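Local coordinates for collagen adhesin (Enterococcus faecalis, PDB 2OKM), which probably binds collagen as a cell-wall-attached surface adhesin, the chain here being its collagen-binding subdomain, at residues Q19-L24 and R105-I110. Sequence-based numbering, arbitrary orientation.
Sequences QVRWFL and RYTSTI
Ser108 O takes the amide hydrogen of Val20 N at 2.9 Å and, from the same strand, a longer CH···O approach by Gln19 CA. Val20 returns the bond, its O accepting Ser108 N at 3.0 Å while Thr107 CA closes on the same oxygen. Two such hydrogen-bonded pairs fix the register of these antiparallel strands; in the second, Trp22 N meets Tyr106 O nearly head-on, whereas the return bond from Tyr106 N to Trp22 O is weak. Residues 19-24 thus sit as a neighbour of strand 101-110 in a sheet of the collagen-binding domain, with strand 7-12 along their other edge.

Alternation gives the two faces different chemistry. On the face of Val20, Trp22, Tyr106 and Ser108, Trp22 CB lies over the tyrosine ring, 3.7 Å from its centroid, a CH-pi contact. Tyr106 reaches this place because its CG stands between backbone N and carbonyl carbon (chi1 68°). The indole itself is slid aside, planes 27° apart, so the rings barely overlap, while Leu24 CG meets the tyrosine edge. The polar tips here are paired: Tyr106 OH with Lys9, Trp22 NE1 with Gln47 and Ser108 OG with Gln43.

On the opposite face, with Gln19, Arg21, Thr107 and Thr109, Arg105 NE lies at the edge of the Phe23 ring, 3.6 Å from CE2, and the ring and guanidinium planes are 77° apart. Farther along, a water donates to Gln19 OE1 (2.9 Å) and joins it to Thr109 OG1 at 2.6 Å, a hydroxyl also hydrogen-bonded to Asn50 ND2. Backbone bonding therefore sets one common ladder, on which a buried face built round Trp22 and Tyr106, its polar ends satisfied, backs a partly exposed face with a water bridge at one end.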
loop_
_atom_site.group_PDB
_atom_site.type_symbol
_atom_site.label_atom_id
_atom_site.label_comp_id
_atom_site.label_asym_id
_atom_site.label_seq_id
_atom_site.Cartn_x
_atom_site.Cartn_y
_atom_site.Cartn_z
ATOM N N GLN A 19 4.394 16.114 6.693
ATOM C CA GLN A 19 3.698 14.878 6.361
ATOM C C GLN A 19 4.531 14.051 5.397
ATOM O O GLN A 19 5.293 14.591 4.595
ATOM C CB GLN A 19 2.331 15.151 5.714
ATOM C CG GLN A 19 1.185 15.345 6.698
ATOM C CD GLN A 19 -0.177 15.345 6.021
ATOM O OE1 GLN A 19 -1.212 15.324 6.685
ATOM N NE2 GLN A 19 -0.181 15.369 4.695
ATOM N N VAL A 20 4.395 12.735 5.497
ATOM C CA VAL A 20 5.093 11.835 4.596
ATOM C C VAL A 20 4.002 11.219 3.732
ATOM O O VAL A 20 2.973 10.781 4.250
ATOM C CB VAL A 20 5.820 10.697 5.344
ATOM C CG1 VAL A 20 6.462 9.752 4.339
ATOM C CG2 VAL A 20 6.882 11.272 6.270
ATOM N N ARG A 21 4.207 11.223 2.417
ATOM C CA ARG A 21 3.241 10.623 1.504
ATOM C C ARG A 21 3.762 9.234 1.160
ATOM O O ARG A 21 4.896 9.087 0.703
ATOM C CB ARG A 21 3.102 11.443 0.217
ATOM C CG ARG A 21 2.691 12.894 0.411
ATOM C CD ARG A 21 2.145 13.456 -0.901
ATOM N NE ARG A 21 3.042 13.192 -2.026
ATOM C CZ ARG A 21 2.672 13.230 -3.304
ATOM N NH1 ARG A 21 1.418 13.520 -3.626
ATOM N NH2 ARG A 21 3.554 12.974 -4.262
ATOM N N TRP A 22 2.940 8.216 1.394
ATOM C CA TRP A 22 3.335 6.842 1.115
ATOM C C TRP A 22 2.525 6.254 -0.030
ATOM O O TRP A 22 1.393 6.673 -0.288
ATOM C CB TRP A 22 3.165 5.968 2.367
ATOM C CG TRP A 22 4.180 6.232 3.451
ATOM C CD1 TRP A 22 3.969 6.880 4.637
ATOM C CD2 TRP A 22 5.566 5.863 3.437
ATOM N NE1 TRP A 22 5.137 6.933 5.362
ATOM C CE2 TRP A 22 6.134 6.314 4.650
ATOM C CE3 TRP A 22 6.384 5.185 2.519
ATOM C CZ2 TRP A 22 7.486 6.123 4.968
ATOM C CZ3 TRP A 22 7.732 4.993 2.835
ATOM C CH2 TRP A 22 8.265 5.458 4.053
ATOM N N PHE A 23 3.123 5.290 -0.725
ATOM C CA PHE A 23 2.464 4.643 -1.852
ATOM C C PHE A 23 2.681 3.136 -1.838
ATOM O O PHE A 23 3.819 2.666 -1.751
ATOM C CB PHE A 23 3.017 5.176 -3.182
ATOM C CG PHE A 23 2.946 6.674 -3.332
ATOM C CD1 PHE A 23 3.851 7.500 -2.677
ATOM C CD2 PHE A 23 1.986 7.255 -4.157
ATOM C CE1 PHE A 23 3.805 8.887 -2.839
ATOM C CE2 PHE A 23 1.931 8.642 -4.328
ATOM C CZ PHE A 23 2.843 9.456 -3.668
ATOM N N LEU A 24 1.587 2.385 -1.922
ATOM C CA LEU A 24 1.663 0.932 -1.990
ATOM C C LEU A 24 1.268 0.632 -3.432
ATOM O O LEU A 24 0.127 0.850 -3.827
ATOM C CB LEU A 24 0.674 0.289 -1.014
ATOM C CG LEU A 24 0.789 0.755 0.442
ATOM C CD1 LEU A 24 -0.234 0.002 1.269
ATOM C CD2 LEU A 24 2.196 0.513 0.987
ATOM N N ARG A 105 -2.670 5.254 -1.705
ATOM C CA ARG A 105 -2.036 6.461 -1.208
ATOM C C ARG A 105 -2.526 6.756 0.201
ATOM O O ARG A 105 -3.716 6.660 0.483
ATOM C CB ARG A 105 -2.380 7.659 -2.104
ATOM C CG ARG A 105 -1.747 7.642 -3.496
ATOM C CD ARG A 105 -2.178 8.875 -4.286
ATOM N NE ARG A 105 -1.448 9.023 -5.547
ATOM C CZ ARG A 105 -1.667 8.295 -6.639
ATOM N NH1 ARG A 105 -2.607 7.359 -6.646
ATOM N NH2 ARG A 105 -0.937 8.502 -7.728
ATOM N N TYR A 106 -1.599 7.095 1.088
ATOM C CA TYR A 106 -1.953 7.472 2.447
ATOM C C TYR A 106 -0.820 8.308 3.001
ATOM O O TYR A 106 0.298 8.277 2.484
ATOM C CB TYR A 106 -2.217 6.240 3.330
ATOM C CG TYR A 106 -1.011 5.381 3.634
ATOM C CD1 TYR A 106 -0.199 5.641 4.743
ATOM C CD2 TYR A 106 -0.689 4.292 2.821
ATOM C CE1 TYR A 106 0.900 4.834 5.033
ATOM C CE2 TYR A 106 0.407 3.481 3.101
ATOM C CZ TYR A 106 1.196 3.756 4.208
ATOM O OH TYR A 106 2.281 2.959 4.486
ATOM N N THR A 107 -1.107 9.070 4.048
ATOM C CA THR A 107 -0.084 9.911 4.642
ATOM C C THR A 107 0.101 9.618 6.111
ATOM O O THR A 107 -0.724 8.963 6.746
ATOM C CB THR A 107 -0.441 11.403 4.530
ATOM O OG1 THR A 107 -1.745 11.624 5.082
ATOM C CG2 THR A 107 -0.415 11.853 3.080
ATOM N N SER A 108 1.214 10.102 6.634
ATOM C CA SER A 108 1.511 9.978 8.043
ATOM C C SER A 108 1.997 11.347 8.450
ATOM O O SER A 108 2.632 12.048 7.662
ATOM C CB SER A 108 2.588 8.930 8.291
ATOM O OG SER A 108 2.052 7.641 8.068
ATOM N N THR A 109 1.662 11.741 9.670
ATOM C CA THR A 109 2.083 13.029 10.188
ATOM C C THR A 109 3.460 12.852 10.809
ATOM O O THR A 109 3.708 11.874 11.515
ATOM C CB THR A 109 1.103 13.535 11.267
ATOM O OG1 THR A 109 -0.185 13.749 10.676
ATOM C CG2 THR A 109 1.605 14.835 11.879
ATOM N N ILE A 110 4.356 13.791 10.527
ATOM C CA ILE A 110 5.704 13.743 11.069
ATOM C C ILE A 110 5.680 14.353 12.466
ATOM O O ILE A 110 5.224 15.478 12.651
ATOM C CB ILE A 110 6.679 14.539 10.181
ATOM C CG1 ILE A 110 6.734 13.909 8.786
ATOM C CG2 ILE A 110 8.058 14.567 10.822
ATOM C CD1 ILE A 110 7.547 14.701 7.773
HETATM O O HOH W 1 -1.008 15.908 9.474
#